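Local coordinates for protein cytosol aminopeptidase (Coxiella burnetii, PDB 3IJ3) that probably acts as a manganese-dependent aminopeptidase of the M17 family, cleaving residues from the amino-terminal end of peptides, at residues I170-I173 / R174-N178; I366-G369 / P370-A374; L375-Q379 / D380-Q384; F434-F438 / V439-I443. All coordinates share one frame; numbering follows the deposited sequence. Where two conformers were deposited one is given.

Interaction 1: I170-I173 / R174-N178; sequences IYLI and RDLIN
Ile170 and Arg174 lie alongside one another because chi1 of Arg174 (-72°) sets CG opposite its own carbonyl carbon and the chain then runs extended to NE, while chi1 of Ile170 (-65°) leaves CG2 opposite the backbone N, on the Arg174 side. The methyl CG2 of Ile170 rests over one face of the guanidinium, 3.7 Å from Arg174 NE. The ring of Tyr171 meets that group obliquely, its CE1 4.5 Å from Arg174 NH1. Beyond this apolar neighbour the guanidinium is held by polar partners: NH1 bonds to the carbonyl of Leu135, and NH2 to the carbonyl of Gly460 and, as a salt bridge, to Glu466. This probably balances the buried charge and limits rotation of the group. One turn on, Ile173 and Ile177 also point the same way, with CG2 of Ile173 3.8 Å from CD1 of Ile177. Leu172 and Leu176 instead slant across each other and touch through their CD1 methyls at 4.0 Å. These leucines pack on helices 186-200 and 275-289, and Ile177 reaches strand 445-454. On the Tyr171 side, the carboxylate of Asp175 sits near the Tyr171 carbonyl but bonds through OD1 to the hydroxyl of Tyr138, whose ring stands edge-to-face to that of Tyr171. Backbone bonds run four residues back: Arg174 N donates to Ile170 O at 2.9 Å, and Ile177 N to Ile173 O at 3.1 Å. Such i to i+4 pairing of bonds and side chains is that of a regular alpha-helix, here the C-terminal turns of helix 157-178, whose Tyr171-Asp175 side meets residues 134-138.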
loop_
_atom_site.group_PDB
_atom_site.type_symbol
_atom_site.label_atom_id
_atom_site.label_comp_id
_atom_site.label_asym_id
_atom_site.label_seq_id
_atom_site.Cartn_x
_atom_site.Cartn_y
_atom_site.Cartn_z
ATOM N N ILE A 170 -38.554 -12.817 2.527
ATOM C CA ILE A 170 -37.197 -12.623 3.081
ATOM C C ILE A 170 -36.290 -13.788 2.671
ATOM O O ILE A 170 -35.116 -13.561 2.359
ATOM C CB ILE A 170 -37.218 -12.376 4.601
ATOM C CG1 ILE A 170 -37.937 -11.042 4.886
ATOM C CG2 ILE A 170 -35.774 -12.416 5.183
ATOM C CD1 ILE A 170 -38.332 -10.831 6.341
ATOM N N TYR A 171 -36.816 -15.009 2.697
ATOM C CA TYR A 171 -36.060 -16.173 2.228
ATOM C C TYR A 171 -35.626 -16.010 0.765
ATOM O O TYR A 171 -34.494 -16.388 0.383
ATOM C CB TYR A 171 -36.861 -17.446 2.401
ATOM C CG TYR A 171 -36.745 -18.115 3.775
ATOM C CD1 TYR A 171 -36.629 -17.376 4.953
ATOM C CD2 TYR A 171 -36.837 -19.489 3.879
ATOM C CE1 TYR A 171 -36.567 -18.025 6.218
ATOM C CE2 TYR A 171 -36.779 -20.127 5.106
ATOM C CZ TYR A 171 -36.634 -19.397 6.269
ATOM O OH TYR A 171 -36.598 -20.101 7.480
ATOM N N LEU A 172 -36.522 -15.477 -0.066
ATOM C CA LEU A 172 -36.208 -15.239 -1.469
ATOM C C LEU A 172 -35.032 -14.257 -1.583
ATOM O O LEU A 172 -34.090 -14.485 -2.342
ATOM C CB LEU A 172 -37.420 -14.703 -2.227
ATOM C CG LEU A 172 -37.192 -14.266 -3.665
ATOM C CD1 LEU A 172 -36.728 -15.468 -4.516
ATOM C CD2 LEU A 172 -38.517 -13.669 -4.229
ATOM N N ILE A 173 -35.113 -13.140 -0.849
ATOM C CA ILE A 173 -34.049 -12.125 -0.857
ATOM C C ILE A 173 -32.723 -12.736 -0.421
ATOM O O ILE A 173 -31.689 -12.547 -1.083
ATOM C CB ILE A 173 -34.432 -10.920 0.035
ATOM C CG1 ILE A 173 -35.599 -10.167 -0.597
ATOM C CG2 ILE A 173 -33.251 -9.951 0.228
ATOM C CD1 ILE A 173 -36.225 -9.103 0.286
ATOM N N ARG A 174 -32.756 -13.474 0.689
ATOM C CA ARG A 174 -31.557 -14.137 1.192
ATOM C C ARG A 174 -31.001 -15.105 0.173
ATOM O O ARG A 174 -29.796 -15.122 -0.055
ATOM C CB ARG A 174 -31.841 -14.848 2.512
ATOM C CG ARG A 174 -32.041 -13.901 3.693
ATOM C CD ARG A 174 -32.463 -14.691 4.913
ATOM N NE ARG A 174 -32.501 -13.879 6.128
ATOM C CZ ARG A 174 -32.733 -14.371 7.344
ATOM N NH1 ARG A 174 -33.014 -15.657 7.501
ATOM N NH2 ARG A 174 -32.732 -13.567 8.405
ATOM N N ASP A 175 -31.876 -15.904 -0.450
ATOM C CA ASP A 175 -31.453 -16.895 -1.452
ATOM C C ASP A 175 -30.791 -16.240 -2.668
ATOM O O ASP A 175 -29.726 -16.689 -3.112
ATOM C CB ASP A 175 -32.631 -17.778 -1.942
ATOM C CG ASP A 175 -33.087 -18.837 -0.921
ATOM O OD1 ASP A 175 -32.385 -19.117 0.070
ATOM O OD2 ASP A 175 -34.170 -19.433 -1.159
ATOM N N LEU A 176 -31.404 -15.176 -3.202
ATOM C CA LEU A 176 -30.851 -14.512 -4.371
ATOM C C LEU A 176 -29.467 -13.925 -4.065
ATOM O O LEU A 176 -28.539 -14.061 -4.849
ATOM C CB LEU A 176 -31.803 -13.422 -4.875
ATOM C CG LEU A 176 -33.127 -13.940 -5.454
ATOM C CD1 LEU A 176 -34.094 -12.738 -5.759
ATOM C CD2 LEU A 176 -32.896 -14.792 -6.711
ATOM N N ILE A 177 -29.338 -13.256 -2.923
ATOM C CA ILE A 177 -28.050 -12.664 -2.527
ATOM C C ILE A 177 -26.999 -13.751 -2.280
ATOM O O ILE A 177 -25.862 -13.645 -2.751
ATOM C CB ILE A 177 -28.209 -11.748 -1.300
ATOM C CG1 ILE A 177 -29.031 -10.520 -1.681
ATOM C CG2 ILE A 177 -26.809 -11.295 -0.732
ATOM C CD1 ILE A 177 -29.531 -9.717 -0.494
ATOM N N ASN A 178 -27.394 -14.796 -1.563
ATOM C CA ASN A 178 -26.474 -15.905 -1.271
ATOM C C ASN A 178 -26.005 -16.715 -2.490
ATOM O O ASN A 178 -24.948 -17.355 -2.447
ATOM C CB ASN A 178 -27.097 -16.857 -0.244
ATOM C CG ASN A 178 -27.073 -16.314 1.173
ATOM O OD1 ASN A 178 -26.157 -15.577 1.545
ATOM N ND2 ASN A 178 -27.999 -16.774 2.000
#

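Interaction 2: I366-G369 / P370-A374; sequences IALG and PNLPA
Methyl CG2 of Ile366 lies over one face of the flat peptide that joins Gly369 to Pro370, 3.7 Å from Pro370 N. From the same peptide the Gly369 carbonyl oxygen receives a water at 2.8 Å, and that water also donates to Leu372 O, tying the start of the bend to its far side. No direct hydrogen bond crosses between 366-369 and 370-374, so a water supplies one polar link. The two leucines meet reciprocally: Leu368 O is 3.3 Å from Leu372 CB, while Leu368 CB is 3.4 Å from Leu372 O and 4.0 Å from Leu372 CB. Residues 366-369 form a type I beta turn, closed by Gly369 N donating to Ile366 O at 3.0 Å, and Gly369 leaves it with a positive phi of 75°, a value that favours glycine. This buried bend belongs to the connection between strands 353-359 and 374-377 of the catalytic domain. With chi1 at -62°, Leu368 projects across the bend, and its CD1 rests 3.8 Å from Ala374 CB, where the chain enters the strand. Trp398 packs on both leucines. The second subunit also grips the loop: its Tyr406 hydroxyl bonds to Leu368 O and to Asn371 N, bridging the two halves of the bend, and its Tyr409 packs on Pro370.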
loop_
_atom_site.group_PDB
_atom_site.type_symbol
_atom_site.label_atom_id
_atom_site.label_comp_id
_atom_site.label_asym_id
_atom_site.label_seq_id
_atom_site.Cartn_x
_atom_site.Cartn_y
_atom_site.Cartn_z
ATOM N N ILE A 366 -19.658 3.141 3.949
ATOM C CA ILE A 366 -20.591 2.615 4.940
ATOM C C ILE A 366 -20.535 3.485 6.238
ATOM O O ILE A 366 -20.226 3.026 7.354
ATOM C CB ILE A 366 -20.371 1.098 5.187
ATOM C CG1 ILE A 366 -20.138 0.370 3.853
ATOM C CG2 ILE A 366 -21.566 0.512 5.864
ATOM C CD1 ILE A 366 -19.974 -1.116 3.970
ATOM N N ALA A 367 -20.892 4.753 6.031
ATOM C CA ALA A 367 -21.001 5.798 7.058
ATOM C C ALA A 367 -21.915 5.414 8.239
ATOM O O ALA A 367 -21.696 5.849 9.373
ATOM C CB ALA A 367 -21.582 7.070 6.393
ATOM N N LEU A 368 -22.959 4.656 7.968
ATOM C CA LEU A 368 -23.926 4.249 9.014
ATOM C C LEU A 368 -23.700 2.802 9.463
ATOM O O LEU A 368 -24.541 2.198 10.165
ATOM C CB LEU A 368 -25.354 4.397 8.495
ATOM C CG LEU A 368 -25.797 5.817 8.115
ATOM C CD1 LEU A 368 -27.243 5.770 7.578
ATOM C CD2 LEU A 368 -25.671 6.756 9.293
ATOM N N GLY A 369 -22.581 2.240 9.046
ATOM C CA GLY A 369 -22.276 0.858 9.382
ATOM C C GLY A 369 -23.098 -0.133 8.575
ATOM O O GLY A 369 -23.948 0.237 7.775
ATOM N N PRO A 370 -22.872 -1.421 8.789
ATOM C CA PRO A 370 -23.577 -2.428 7.996
ATOM C C PRO A 370 -25.042 -2.686 8.306
ATOM O O PRO A 370 -25.770 -3.204 7.451
ATOM C CB PRO A 370 -22.754 -3.711 8.273
ATOM C CG PRO A 370 -22.173 -3.509 9.615
ATOM C CD PRO A 370 -21.888 -2.021 9.715
ATOM N N ASN A 371 -25.511 -2.312 9.491
ATOM C CA ASN A 371 -26.850 -2.655 9.909
ATOM C C ASN A 371 -27.826 -1.513 9.922
ATOM O O ASN A 371 -28.930 -1.652 10.426
ATOM C CB ASN A 371 -26.748 -3.335 11.294
ATOM C CG ASN A 371 -25.810 -4.547 11.263
ATOM O OD1 ASN A 371 -25.841 -5.350 10.320
ATOM N ND2 ASN A 371 -24.953 -4.655 12.254
ATOM N N LEU A 372 -27.461 -0.388 9.306
ATOM C CA LEU A 372 -28.346 0.779 9.291
ATOM C C LEU A 372 -28.465 1.363 7.883
ATOM O O LEU A 372 -27.589 2.101 7.428
ATOM C CB LEU A 372 -27.843 1.828 10.302
ATOM C CG LEU A 372 -28.677 3.076 10.518
ATOM C CD1 LEU A 372 -30.126 2.700 10.834
ATOM C CD2 LEU A 372 -28.064 3.964 11.633
ATOM N N PRO A 373 -29.510 0.983 7.155
ATOM C CA PRO A 373 -29.700 1.522 5.793
ATOM C C PRO A 373 -29.816 3.029 5.749
ATOM O O PRO A 373 -30.454 3.625 6.624
ATOM C CB PRO A 373 -31.040 0.932 5.382
ATOM C CG PRO A 373 -31.127 -0.366 6.149
ATOM C CD PRO A 373 -30.451 -0.115 7.449
ATOM N N ALA A 374 -29.185 3.635 4.750
ATOM C CA ALA A 374 -29.264 5.053 4.520
ATOM C C ALA A 374 -30.430 5.375 3.609
ATOM O O ALA A 374 -30.616 4.742 2.568
ATOM C CB ALA A 374 -27.975 5.548 3.867
HETATM O O HOH W 1 -25.545 1.730 5.993
#

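Interaction 3: L375-Q379 / D380-Q384; sequences LFANQ and DSLAQ
Ala377 and Ala383 face each other in the turn from strand 374-377 into helix 380-393, the first step of a beta-alpha-beta unit that goes on to strand 398-399. The short strand and helix segments run nearly antiparallel, at 156° between their directions, with axes 8.1 Å apart at closest approach. The apolar contacts pair two alanine methyls with two leucine ends: CB of Ala377 lies against the flank of the Ala383 methyl, CB to CB 3.8 Å. Leu375, whose CG is turned opposite the backbone N (chi1 167°), brings its CD2 methyl alongside the helix backbone, 4.0 Å from Ala383 O. CD2 of Leu382 adds a looser touch on Ala377 CB at 4.4 Å, and both leucines also pack on strand 445-454. Among charged and amide groups, the CB of Asp380 points away from 375-379, and its OD1 forms a salt bridge to Arg399, which also bonds to the carbonyl of Ala377; one arginine thus ties the strand end to the helix start. OD1 of Asn378 accepts from Trp445 N at the start of strand 445-454, and its ND2 donates to Ile443 O just before it. The backbone bond starts at Gln379, in the N-cap position: its carbonyl oxygen takes the N-H of Ala383 at 3.2 Å, almost straight and in the carbonyl plane, opening the helical hydrogen bonding. Its extended side chain sends NE2 to Asp441 O, while OE1 receives a water at 2.7 Å, and this same water weakly accepts the N-H of Leu382, its oxygen 3.3 Å from Leu382 N.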
loop_
_atom_site.group_PDB
_atom_site.type_symbol
_atom_site.label_atom_id
_atom_site.label_comp_id
_atom_site.label_asym_id
_atom_site.label_seq_id
_atom_site.Cartn_x
_atom_site.Cartn_y
_atom_site.Cartn_z
ATOM N N LEU A 375 -31.194 6.382 4.001
ATOM C CA LEU A 375 -32.322 6.879 3.230
ATOM C C LEU A 375 -32.046 8.270 2.733
ATOM O O LEU A 375 -31.620 9.149 3.511
ATOM C CB LEU A 375 -33.583 6.967 4.090
ATOM C CG LEU A 375 -34.801 7.756 3.545
ATOM C CD1 LEU A 375 -35.428 7.084 2.267
ATOM C CD2 LEU A 375 -35.871 7.935 4.624
ATOM N N PHE A 376 -32.251 8.472 1.446
ATOM C CA PHE A 376 -32.230 9.798 0.848
ATOM C C PHE A 376 -33.612 10.014 0.230
ATOM O O PHE A 376 -34.191 9.104 -0.363
ATOM C CB PHE A 376 -31.187 9.940 -0.260
ATOM C CG PHE A 376 -29.757 9.785 0.197
ATOM C CD1 PHE A 376 -28.971 10.912 0.454
ATOM C CD2 PHE A 376 -29.201 8.522 0.394
ATOM C CE1 PHE A 376 -27.644 10.769 0.853
ATOM C CE2 PHE A 376 -27.874 8.381 0.802
ATOM C CZ PHE A 376 -27.099 9.485 1.006
ATOM N N ALA A 377 -34.133 11.234 0.321
ATOM C CA ALA A 377 -35.405 11.526 -0.301
ATOM C C ALA A 377 -35.449 12.988 -0.732
ATOM O O ALA A 377 -34.964 13.874 -0.022
ATOM C CB ALA A 377 -36.571 11.192 0.620
ATOM N N ASN A 378 -36.022 13.214 -1.909
ATOM C CA ASN A 378 -36.120 14.554 -2.480
ATOM C C ASN A 378 -37.267 15.383 -1.959
ATOM O O ASN A 378 -37.364 16.576 -2.297
ATOM C CB ASN A 378 -36.140 14.521 -4.005
ATOM C CG ASN A 378 -37.400 13.911 -4.577
ATOM O OD1 ASN A 378 -38.255 13.419 -3.843
ATOM N ND2 ASN A 378 -37.521 13.931 -5.921
ATOM N N GLN A 379 -38.135 14.770 -1.156
ATOM C CA GLN A 379 -39.269 15.459 -0.545
ATOM C C GLN A 379 -39.298 15.146 0.946
ATOM O O GLN A 379 -39.249 13.978 1.354
ATOM C CB GLN A 379 -40.592 15.059 -1.224
ATOM C CG GLN A 379 -40.693 15.620 -2.674
ATOM C CD GLN A 379 -42.046 15.411 -3.297
ATOM O OE1 GLN A 379 -43.009 15.080 -2.610
ATOM N NE2 GLN A 379 -42.138 15.637 -4.615
ATOM N N ASP A 380 -39.389 16.190 1.764
ATOM C CA ASP A 380 -39.349 15.996 3.224
ATOM C C ASP A 380 -40.488 15.150 3.812
ATOM O O ASP A 380 -40.257 14.348 4.733
ATOM C CB ASP A 380 -39.243 17.334 3.944
ATOM C CG ASP A 380 -37.869 18.026 3.757
ATOM O OD1 ASP A 380 -36.843 17.375 3.436
ATOM O OD2 ASP A 380 -37.830 19.264 3.954
ATOM N N SER A 381 -41.696 15.294 3.291
ATOM C CA SER A 381 -42.828 14.524 3.809
ATOM C C SER A 381 -42.605 13.035 3.639
ATOM O O SER A 381 -42.898 12.239 4.550
ATOM C CB SER A 381 -44.127 14.965 3.155
ATOM O OG SER A 381 -44.394 16.325 3.445
ATOM N N LEU A 382 -42.074 12.646 2.481
ATOM C CA LEU A 382 -41.766 11.244 2.219
ATOM C C LEU A 382 -40.718 10.729 3.189
ATOM O O LEU A 382 -40.866 9.641 3.784
ATOM C CB LEU A 382 -41.282 11.074 0.780
ATOM C CG LEU A 382 -40.836 9.683 0.334
ATOM C CD1 LEU A 382 -41.983 8.639 0.545
ATOM C CD2 LEU A 382 -40.398 9.796 -1.138
ATOM N N ALA A 383 -39.629 11.479 3.338
ATOM C CA ALA A 383 -38.574 11.055 4.256
ATOM C C ALA A 383 -39.113 10.883 5.704
ATOM O O ALA A 383 -38.847 9.880 6.364
ATOM C CB ALA A 383 -37.416 12.033 4.234
ATOM N N GLN A 384 -39.867 11.863 6.186
ATOM C CA GLN A 384 -40.401 11.809 7.547
ATOM C C GLN A 384 -41.350 10.629 7.731
ATOM O O GLN A 384 -41.316 9.967 8.764
ATOM C CB GLN A 384 -41.095 13.123 7.914
ATOM C CG GLN A 384 -40.165 14.357 7.928
ATOM C CD GLN A 384 -39.076 14.282 8.968
ATOM O OE1 GLN A 384 -38.017 14.898 8.810
ATOM N NE2 GLN A 384 -39.316 13.526 10.038
HETATM O O HOH W 2 -43.459 14.044 -0.152
#

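Interaction 4: F434-F438 / V439-I443; sequences FLQHF and VSDQI. With EDO (1,2-ethanediol), chain I.
The chain leaves helix 427-436 through a type I beta turn, Gln436 to Val439, and a second such turn, Ser440 to Ile443, leads on to strand 445-454. In the first, Val439 N donates to Gln436 O at 3.2 Å; the N-H points well at the oxygen, but the nitrogen stands above the carbonyl plane. In the second, Ser440 OG accepts the N-H of Gln442 at 3.0 Å, an ST turn. Gln436 spans the two: with CG placed opposite the backbone N (chi1 -174°) and the chain extended, NE2 reaches Asp441 OD1 at 3.4 Å. That bond is weak, long and bent to 131° at the hydrogen; amide and carboxylate planes lie 56° apart. A water donates to Asp441 OD1 at 2.6 Å and to Val439 O at 2.7 Å, with a weak bond from Gln436 NE2. Gln404 holds the amide's other end, OE1. At His437, NE2 and O2 of a 1,2-ethanediol, probably from the crystallisation liquor, share a hydrogen bond of 2.6 Å at the ring edge, in its plane. Between the two segments the Asp441 carboxylate is probably linked more firmly through that water than by the direct amide bond.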
loop_
_atom_site.group_PDB
_atom_site.type_symbol
_atom_site.label_atom_id
_atom_site.label_comp_id
_atom_site.label_asym_id
_atom_site.label_seq_id
_atom_site.Cartn_x
_atom_site.Cartn_y
_atom_site.Cartn_z
ATOM N N PHE A 434 -25.802 12.156 -7.468
ATOM C CA PHE A 434 -25.674 11.777 -8.867
ATOM C C PHE A 434 -27.066 11.357 -9.412
ATOM O O PHE A 434 -27.544 11.869 -10.409
ATOM C CB PHE A 434 -24.682 10.621 -9.028
ATOM C CG PHE A 434 -24.565 10.138 -10.446
ATOM C CD1 PHE A 434 -23.634 10.716 -11.329
ATOM C CD2 PHE A 434 -25.398 9.156 -10.915
ATOM C CE1 PHE A 434 -23.541 10.280 -12.657
ATOM C CE2 PHE A 434 -25.320 8.714 -12.236
ATOM C CZ PHE A 434 -24.386 9.279 -13.118
ATOM N N LEU A 435 -27.704 10.429 -8.724
ATOM C CA LEU A 435 -29.006 9.930 -9.124
ATOM C C LEU A 435 -30.072 11.030 -9.193
ATOM O O LEU A 435 -30.957 10.988 -10.051
ATOM C CB LEU A 435 -29.453 8.797 -8.196
ATOM C CG LEU A 435 -28.618 7.492 -8.252
ATOM C CD1 LEU A 435 -29.025 6.566 -7.106
ATOM C CD2 LEU A 435 -28.805 6.829 -9.575
ATOM N N GLN A 436 -29.976 12.023 -8.305
ATOM C CA GLN A 436 -30.925 13.102 -8.278
ATOM C C GLN A 436 -30.939 13.871 -9.595
ATOM O O GLN A 436 -31.941 14.475 -9.932
ATOM C CB GLN A 436 -30.651 14.053 -7.117
ATOM C CG GLN A 436 -31.703 15.117 -6.950
ATOM C CD GLN A 436 -31.482 15.969 -5.727
ATOM O OE1 GLN A 436 -30.335 16.196 -5.301
ATOM N NE2 GLN A 436 -32.569 16.476 -5.165
ATOM N N HIS A 437 -29.833 13.868 -10.324
ATOM C CA HIS A 437 -29.803 14.561 -11.639
ATOM C C HIS A 437 -30.791 13.956 -12.621
ATOM O O HIS A 437 -31.158 14.618 -13.604
ATOM C CB HIS A 437 -28.414 14.506 -12.269
ATOM C CG HIS A 437 -27.429 15.437 -11.641
ATOM N ND1 HIS A 437 -26.834 15.180 -10.429
ATOM C CD2 HIS A 437 -26.924 16.620 -12.064
ATOM C CE1 HIS A 437 -26.002 16.164 -10.129
ATOM N NE2 HIS A 437 -26.038 17.050 -11.102
ATOM N N PHE A 438 -31.242 12.732 -12.340
ATOM C CA PHE A 438 -32.162 11.984 -13.242
ATOM C C PHE A 438 -33.609 11.953 -12.780
ATOM O O PHE A 438 -34.488 11.394 -13.470
ATOM C CB PHE A 438 -31.600 10.583 -13.463
ATOM C CG PHE A 438 -30.230 10.611 -14.086
ATOM C CD1 PHE A 438 -30.098 10.605 -15.473
ATOM C CD2 PHE A 438 -29.080 10.735 -13.303
ATOM C CE1 PHE A 438 -28.843 10.693 -16.083
ATOM C CE2 PHE A 438 -27.814 10.830 -13.908
ATOM C CZ PHE A 438 -27.704 10.819 -15.311
ATOM N N VAL A 439 -33.875 12.586 -11.642
ATOM C CA VAL A 439 -35.228 12.606 -11.079
ATOM C C VAL A 439 -35.706 13.996 -10.686
ATOM O O VAL A 439 -35.115 14.645 -9.816
ATOM C CB VAL A 439 -35.293 11.735 -9.802
ATOM C CG1 VAL A 439 -36.746 11.680 -9.276
ATOM C CG2 VAL A 439 -34.790 10.324 -10.066
ATOM N N SER A 440 -36.787 14.451 -11.318
ATOM C CA SER A 440 -37.390 15.734 -10.999
ATOM C C SER A 440 -37.742 15.869 -9.513
ATOM O O SER A 440 -38.220 14.911 -8.893
ATOM C CB SER A 440 -38.693 15.905 -11.782
ATOM O OG SER A 440 -39.333 17.114 -11.425
ATOM N N ASP A 441 -37.531 17.062 -8.948
ATOM C CA ASP A 441 -37.947 17.333 -7.566
ATOM C C ASP A 441 -39.467 17.214 -7.417
ATOM O O ASP A 441 -39.971 17.091 -6.286
ATOM C CB ASP A 441 -37.534 18.741 -7.108
ATOM C CG ASP A 441 -36.050 18.863 -6.808
ATOM O OD1 ASP A 441 -35.356 17.840 -6.626
ATOM O OD2 ASP A 441 -35.589 20.019 -6.734
ATOM N N GLN A 442 -40.202 17.255 -8.534
ATOM C CA GLN A 442 -41.675 17.150 -8.498
ATOM C C GLN A 442 -42.220 15.725 -8.378
ATOM O O GLN A 442 -43.438 15.534 -8.231
ATOM C CB GLN A 442 -42.312 17.832 -9.726
ATOM C CG GLN A 442 -41.834 19.286 -9.926
ATOM C CD GLN A 442 -41.946 20.134 -8.665
ATOM O OE1 GLN A 442 -41.022 20.883 -8.328
ATOM N NE2 GLN A 442 -43.058 19.986 -7.933
ATOM N N ILE A 443 -41.344 14.729 -8.489
ATOM C CA ILE A 443 -41.734 13.330 -8.358
ATOM C C ILE A 443 -41.186 12.828 -7.019
ATOM O O ILE A 443 -39.978 12.806 -6.837
ATOM C CB ILE A 443 -41.139 12.483 -9.506
ATOM C CG1 ILE A 443 -41.661 12.969 -10.861
ATOM C CG2 ILE A 443 -41.461 10.995 -9.314
ATOM C CD1 ILE A 443 -40.906 12.368 -12.075
HETATM C C1 EDO I . -21.995 19.422 -11.737
HETATM O O1 EDO I . -22.461 20.769 -11.613
HETATM C C2 EDO I . -23.112 18.437 -11.428
HETATM O O2 EDO I . -24.396 19.076 -11.445
HETATM O O HOH W 3 -35.143 15.280 -7.146
#

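How the interactions relate
Interactions 1 and 2 are buried, whereas interactions 3 and 4 are partly buried and farther from the chain centre, about 19 and 23 Å from it to the contact centres. Interaction 1 is a helix with methyl contacts along one side and a paired arginine on another; interaction 2, about 20 Å from it between centres, is a turn bridged by water and gripped by a second subunit. Interactions 2 and 3 adjoin in sequence, one entering strand 374-377 and the other leaving it. Interactions 3 and 4 touch through side-chain amides of the one and backbone carbonyls of the other, joining two turns beside strand 445-454.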